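Local coordinates for protein beta-agarase D (Zobellia galactanivorans, PDB 4ASM) that cleaves the beta-1,4-galactosidic linkages of agarose at random with retention of anomeric configuration, this chain being the family GH16 catalytic domain of a longer secreted enzyme, at residues G22-F35 and L351-N363. Residues are numbered along the deposited sequence; the frame is centred on the assembly and turned at random.
Sequences GKTWKLQTAASDDF and LLVDWIRVYKPVN. With CA (calcium ion), chain B.
With chi1 at -177°, Leu27 turns its CG away from the backbone N and lays CD1 over one face of the Tyr359 ring, a CH-pi contact 4.1 Å from CD1 to the ring centroid. On the same face of the sheet Trp25 crosses Tyr359 at about a right angle, its CE3 3.6 Å from Tyr359 CB, while its CZ3 meets Pro361 CD; Ile15 and Ala19 also touch the indole. Residues 24-27 pair antiparallel with the C-terminal strand through Thr24-Val362 and Lys26-Lys360, and Gln28 N continues the pattern to Val358 O. Gln28 then folds back at chi2 (-61°), laying its amide across the aliphatic part of Lys360 and giving NE2 to Lys26 O at 3.0 Å. That oxygen is gripped twice, Gln28 NE2 and Lys360 N reaching it from opposite faces of its carbonyl plane. The chain next turns through 29-31 with helical backbone angles, and Ser32 OG stands in for a backbone acceptor: it takes Val358 N at 2.9 Å and donates to Gln28 O. This antiparallel pairing joins the N-terminal segment to the C-terminal strand of the GH16 beta-jelly-roll sandwich; beyond the turn it resumes as reciprocal backbone bonds between Asp33 and Ile356. Asp33 OD1 accepts Phe35 N at 2.8 Å in an Asx turn, OD2 is held by Tyr37 OH and Trp56 NE1, and Asp33 CG lies over one face of the Phe35 ring, whose CE2 packs on Val353 CG1 and Ile356 CG2. Beside it, Asp354 and Trp355 form a classic beta bulge opposite Arg138, which salt-bridges Asp354 OD2. Asp34 O and Asp354 O, 2.8 Å apart, both bind the calcium ion, which also takes Asp354 OD1 at 2.4 Å, with Asp9, Asn36, Gly89 and a water completing its shell.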
loop_
_atom_site.group_PDB
_atom_site.type_symbol
_atom_site.label_atom_id
_atom_site.label_comp_id
_atom_site.label_asym_id
_atom_site.label_seq_id
_atom_site.Cartn_x
_atom_site.Cartn_y
_atom_site.Cartn_z
ATOM N N GLY A 22 -11.035 -27.213 -6.240
ATOM C CA GLY A 22 -12.310 -27.178 -6.949
ATOM C C GLY A 22 -12.657 -25.823 -7.530
ATOM O O GLY A 22 -13.666 -25.677 -8.228
ATOM N N LYS A 23 -11.801 -24.840 -7.265
ATOM C CA LYS A 23 -12.081 -23.456 -7.622
ATOM C C LYS A 23 -11.110 -22.903 -8.647
ATOM O O LYS A 23 -10.004 -23.423 -8.831
ATOM C CB LYS A 23 -12.046 -22.590 -6.371
ATOM C CG LYS A 23 -13.114 -22.911 -5.361
ATOM C CD LYS A 23 -13.208 -21.802 -4.348
ATOM C CE LYS A 23 -14.511 -21.872 -3.577
ATOM N NZ LYS A 23 -14.452 -22.867 -2.484
ATOM N N THR A 24 -11.537 -21.845 -9.328
ATOM C CA THR A 24 -10.687 -21.139 -10.276
ATOM C C THR A 24 -10.880 -19.645 -10.058
ATOM O O THR A 24 -11.796 -19.233 -9.340
ATOM C CB THR A 24 -10.996 -21.488 -11.746
ATOM O OG1 THR A 24 -12.319 -21.049 -12.072
ATOM C CG2 THR A 24 -10.890 -22.993 -11.990
ATOM N N TRP A 25 -10.012 -18.849 -10.678
ATOM C CA TRP A 25 -10.069 -17.390 -10.567
ATOM C C TRP A 25 -10.891 -16.796 -11.695
ATOM O O TRP A 25 -10.654 -17.102 -12.865
ATOM C CB TRP A 25 -8.665 -16.806 -10.634
ATOM C CG TRP A 25 -7.826 -17.132 -9.459
ATOM C CD1 TRP A 25 -6.777 -18.003 -9.420
ATOM C CD2 TRP A 25 -7.963 -16.604 -8.134
ATOM N NE1 TRP A 25 -6.240 -18.043 -8.152
ATOM C CE2 TRP A 25 -6.953 -17.196 -7.341
ATOM C CE3 TRP A 25 -8.843 -15.689 -7.542
ATOM C CZ2 TRP A 25 -6.798 -16.904 -5.980
ATOM C CZ3 TRP A 25 -8.696 -15.395 -6.190
ATOM C CH2 TRP A 25 -7.662 -15.990 -5.424
ATOM N N LYS A 26 -11.849 -15.953 -11.329
ATOM C CA LYS A 26 -12.646 -15.219 -12.305
ATOM C C LYS A 26 -12.229 -13.753 -12.366
ATOM O O LYS A 26 -12.273 -13.051 -11.355
ATOM C CB LYS A 26 -14.136 -15.315 -11.954
ATOM C CG LYS A 26 -15.048 -14.813 -13.057
ATOM C CD LYS A 26 -16.477 -14.770 -12.562
ATOM C CE LYS A 26 -17.404 -14.048 -13.536
ATOM N NZ LYS A 26 -18.778 -13.897 -12.951
ATOM N N LEU A 27 -11.849 -13.298 -13.556
ATOM C CA LEU A 27 -11.458 -11.912 -13.758
ATOM C C LEU A 27 -12.623 -10.971 -13.490
ATOM O O LEU A 27 -13.731 -11.170 -14.011
ATOM C CB LEU A 27 -10.931 -11.692 -15.176
ATOM C CG LEU A 27 -10.439 -10.265 -15.443
ATOM C CD1 LEU A 27 -9.147 -9.939 -14.668
ATOM C CD2 LEU A 27 -10.266 -10.032 -16.946
ATOM N N GLN A 28 -12.363 -9.961 -12.662
ATOM C CA GLN A 28 -13.317 -8.890 -12.398
ATOM C C GLN A 28 -13.060 -7.804 -13.425
ATOM O O GLN A 28 -12.133 -7.003 -13.312
ATOM C CB GLN A 28 -13.175 -8.387 -10.964
ATOM C CG GLN A 28 -13.292 -9.500 -9.940
ATOM C CD GLN A 28 -14.652 -10.203 -10.012
ATOM O OE1 GLN A 28 -15.697 -9.581 -9.780
ATOM N NE2 GLN A 28 -14.646 -11.491 -10.348
ATOM N N THR A 29 -13.850 -7.842 -14.490
ATOM C CA THR A 29 -13.596 -7.074 -15.694
ATOM C C THR A 29 -13.678 -5.556 -15.476
ATOM O O THR A 29 -12.798 -4.815 -15.918
ATOM C CB THR A 29 -14.557 -7.581 -16.809
ATOM O OG1 THR A 29 -13.992 -8.775 -17.390
ATOM C CG2 THR A 29 -14.776 -6.563 -17.881
ATOM N N ALA A 30 -14.691 -5.098 -14.745
ATOM C CA ALA A 30 -14.874 -3.660 -14.556
ATOM C C ALA A 30 -13.760 -3.054 -13.706
ATOM O O ALA A 30 -13.316 -1.953 -13.969
ATOM C CB ALA A 30 -16.228 -3.357 -13.950
ATOM N N ALA A 31 -13.307 -3.803 -12.696
ATOM C CA ALA A 31 -12.236 -3.310 -11.816
ATOM C C ALA A 31 -10.860 -3.296 -12.470
ATOM O O ALA A 31 -10.031 -2.434 -12.170
ATOM C CB ALA A 31 -12.173 -4.129 -10.545
ATOM N N SER A 32 -10.614 -4.278 -13.332
ATOM C CA SER A 32 -9.277 -4.473 -13.893
ATOM C C SER A 32 -8.969 -3.485 -15.008
ATOM O O SER A 32 -9.868 -3.009 -15.697
ATOM C CB SER A 32 -9.128 -5.913 -14.373
ATOM O OG SER A 32 -9.369 -6.800 -13.297
ATOM N N ASP A 33 -7.692 -3.180 -15.190
ATOM C CA ASP A 33 -7.296 -2.195 -16.180
ATOM C C ASP A 33 -5.849 -2.446 -16.619
ATOM O O ASP A 33 -4.933 -2.456 -15.779
ATOM C CB ASP A 33 -7.424 -0.779 -15.591
ATOM C CG ASP A 33 -7.465 0.300 -16.653
ATOM O OD1 ASP A 33 -7.091 -0.002 -17.821
ATOM O OD2 ASP A 33 -7.857 1.433 -16.319
ATOM N N ASP A 34 -5.625 -2.649 -17.915
ATOM C CA ASP A 34 -4.250 -2.712 -18.409
ATOM C C ASP A 34 -3.720 -1.416 -19.038
ATOM O O ASP A 34 -2.637 -1.416 -19.648
ATOM C CB ASP A 34 -3.939 -3.977 -19.256
ATOM C CG ASP A 34 -4.792 -4.108 -20.500
ATOM O OD1 ASP A 34 -5.645 -3.228 -20.757
ATOM O OD2 ASP A 34 -4.595 -5.136 -21.211
ATOM N N PHE A 35 -4.466 -0.315 -18.864
ATOM C CA PHE A 35 -3.967 1.055 -19.084
ATOM C C PHE A 35 -3.355 1.309 -20.464
ATOM O O PHE A 35 -2.335 1.982 -20.570
ATOM C CB PHE A 35 -2.924 1.428 -18.009
ATOM C CG PHE A 35 -3.480 1.466 -16.602
ATOM C CD1 PHE A 35 -4.486 2.366 -16.283
ATOM C CD2 PHE A 35 -2.963 0.647 -15.586
ATOM C CE1 PHE A 35 -5.001 2.439 -14.992
ATOM C CE2 PHE A 35 -3.471 0.722 -14.284
ATOM C CZ PHE A 35 -4.485 1.605 -13.989
ATOM N N LEU A 351 5.515 7.350 -11.150
ATOM C CA LEU A 351 5.132 5.961 -10.931
ATOM C C LEU A 351 4.427 5.434 -12.177
ATOM O O LEU A 351 3.500 6.063 -12.648
ATOM C CB LEU A 351 4.200 5.902 -9.713
ATOM C CG LEU A 351 3.706 4.517 -9.310
ATOM C CD1 LEU A 351 4.809 3.663 -8.723
ATOM C CD2 LEU A 351 2.569 4.656 -8.303
ATOM N N LEU A 352 4.857 4.273 -12.689
ATOM C CA LEU A 352 4.246 3.686 -13.900
ATOM C C LEU A 352 3.600 2.365 -13.567
ATOM O O LEU A 352 4.284 1.437 -13.125
ATOM C CB LEU A 352 5.311 3.450 -14.985
ATOM C CG LEU A 352 6.038 4.679 -15.528
ATOM C CD1 LEU A 352 7.023 4.252 -16.598
ATOM C CD2 LEU A 352 5.082 5.731 -16.076
ATOM N N VAL A 353 2.284 2.264 -13.770
ATOM C CA VAL A 353 1.594 0.995 -13.585
ATOM C C VAL A 353 1.157 0.468 -14.958
ATOM O O VAL A 353 0.316 1.048 -15.650
ATOM C CB VAL A 353 0.387 1.092 -12.620
ATOM C CG1 VAL A 353 -0.252 -0.281 -12.414
ATOM C CG2 VAL A 353 0.814 1.711 -11.255
ATOM N N ASP A 354 1.762 -0.640 -15.350
ATOM C CA ASP A 354 1.449 -1.272 -16.625
ATOM C C ASP A 354 0.035 -1.840 -16.619
ATOM O O ASP A 354 -0.706 -1.710 -17.605
ATOM C CB ASP A 354 2.494 -2.362 -16.858
ATOM C CG ASP A 354 2.387 -3.046 -18.221
ATOM O OD1 ASP A 354 1.670 -2.557 -19.133
ATOM O OD2 ASP A 354 3.049 -4.085 -18.376
ATOM N N TRP A 355 -0.338 -2.464 -15.506
ATOM C CA TRP A 355 -1.659 -3.053 -15.369
ATOM C C TRP A 355 -1.972 -3.368 -13.921
ATOM O O TRP A 355 -1.073 -3.528 -13.098
ATOM C CB TRP A 355 -1.810 -4.310 -16.226
ATOM C CG TRP A 355 -0.767 -5.405 -16.111
ATOM C CD1 TRP A 355 0.205 -5.675 -17.034
ATOM C CD2 TRP A 355 -0.658 -6.443 -15.104
ATOM N NE1 TRP A 355 0.930 -6.780 -16.655
ATOM C CE2 TRP A 355 0.429 -7.267 -15.478
ATOM C CE3 TRP A 355 -1.340 -6.728 -13.908
ATOM C CZ2 TRP A 355 0.838 -8.374 -14.715
ATOM C CZ3 TRP A 355 -0.930 -7.830 -13.145
ATOM C CH2 TRP A 355 0.148 -8.647 -13.563
ATOM N N ILE A 356 -3.264 -3.442 -13.624
ATOM C CA ILE A 356 -3.759 -3.942 -12.359
ATOM C C ILE A 356 -4.935 -4.866 -12.654
ATOM O O ILE A 356 -5.862 -4.501 -13.392
ATOM C CB ILE A 356 -4.110 -2.784 -11.376
ATOM C CG1 ILE A 356 -4.483 -3.323 -9.985
ATOM C CG2 ILE A 356 -5.180 -1.852 -11.971
ATOM C CD1 ILE A 356 -4.574 -2.232 -8.943
ATOM N N ARG A 357 -4.876 -6.069 -12.095
ATOM C CA ARG A 357 -5.913 -7.064 -12.337
ATOM C C ARG A 357 -6.530 -7.506 -11.019
ATOM O O ARG A 357 -5.855 -7.548 -9.977
ATOM C CB ARG A 357 -5.338 -8.266 -13.108
ATOM C CG ARG A 357 -4.302 -9.088 -12.375
ATOM C CD ARG A 357 -3.712 -10.126 -13.332
ATOM N NE ARG A 357 -2.641 -10.906 -12.729
ATOM C CZ ARG A 357 -2.191 -12.049 -13.233
ATOM N NH1 ARG A 357 -2.748 -12.561 -14.338
ATOM N NH2 ARG A 357 -1.172 -12.660 -12.653
ATOM N N VAL A 358 -7.812 -7.850 -11.078
ATOM C CA VAL A 358 -8.584 -8.201 -9.900
ATOM C C VAL A 358 -9.327 -9.484 -10.230
ATOM O O VAL A 358 -10.003 -9.550 -11.266
ATOM C CB VAL A 358 -9.589 -7.088 -9.561
ATOM C CG1 VAL A 358 -10.433 -7.478 -8.366
ATOM C CG2 VAL A 358 -8.861 -5.767 -9.305
ATOM N N TYR A 359 -9.192 -10.499 -9.368
ATOM C CA TYR A 359 -9.914 -11.771 -9.527
ATOM C C TYR A 359 -10.657 -12.147 -8.254
ATOM O O TYR A 359 -10.287 -11.738 -7.147
ATOM C CB TYR A 359 -8.945 -12.913 -9.828
ATOM C CG TYR A 359 -8.153 -12.800 -11.101
ATOM C CD1 TYR A 359 -8.632 -13.321 -12.315
ATOM C CD2 TYR A 359 -6.884 -12.217 -11.096
ATOM C CE1 TYR A 359 -7.867 -13.217 -13.489
ATOM C CE2 TYR A 359 -6.126 -12.122 -12.237
ATOM C CZ TYR A 359 -6.611 -12.623 -13.443
ATOM O OH TYR A 359 -5.820 -12.518 -14.567
ATOM N N LYS A 360 -11.721 -12.925 -8.414
ATOM C CA LYS A 360 -12.324 -13.587 -7.270
ATOM C C LYS A 360 -12.382 -15.093 -7.532
ATOM O O LYS A 360 -12.509 -15.505 -8.688
ATOM C CB LYS A 360 -13.718 -13.022 -6.986
ATOM C CG LYS A 360 -13.742 -11.523 -6.678
ATOM C CD LYS A 360 -15.167 -11.002 -6.493
ATOM C CE LYS A 360 -15.753 -11.418 -5.159
ATOM N NZ LYS A 360 -15.057 -10.726 -4.006
ATOM N N PRO A 361 -12.272 -15.914 -6.469
ATOM C CA PRO A 361 -12.297 -17.367 -6.628
ATOM C C PRO A 361 -13.732 -17.862 -6.764
ATOM O O PRO A 361 -14.609 -17.451 -5.990
ATOM C CB PRO A 361 -11.689 -17.863 -5.316
ATOM C CG PRO A 361 -12.023 -16.850 -4.315
ATOM C CD PRO A 361 -12.140 -15.512 -5.061
ATOM N N VAL A 362 -13.958 -18.723 -7.754
ATOM C CA VAL A 362 -15.285 -19.288 -7.998
ATOM C C VAL A 362 -15.185 -20.804 -8.175
ATOM O O VAL A 362 -14.198 -21.309 -8.713
ATOM C CB VAL A 362 -15.940 -18.671 -9.261
ATOM C CG1 VAL A 362 -16.103 -17.155 -9.106
ATOM C CG2 VAL A 362 -15.143 -19.019 -10.525
ATOM N N ASN A 363 -16.212 -21.522 -7.740
ATOM C CA ASN A 363 -16.279 -22.948 -8.059
ATOM C C ASN A 363 -17.280 -23.244 -9.171
ATOM O O ASN A 363 -17.201 -22.660 -10.259
ATOM C CB ASN A 363 -16.558 -23.787 -6.815
ATOM C CG ASN A 363 -17.850 -23.406 -6.134
ATOM O OD1 ASN A 363 -18.873 -23.245 -6.784
ATOM N ND2 ASN A 363 -17.808 -23.261 -4.809
HETATM CA CA CA B . -0.329 -1.716 -20.060
HETATM O O HOH W 1 -14.696 -22.590 -11.144
HETATM O O HOH W 2 1.307 -1.778 -21.851
#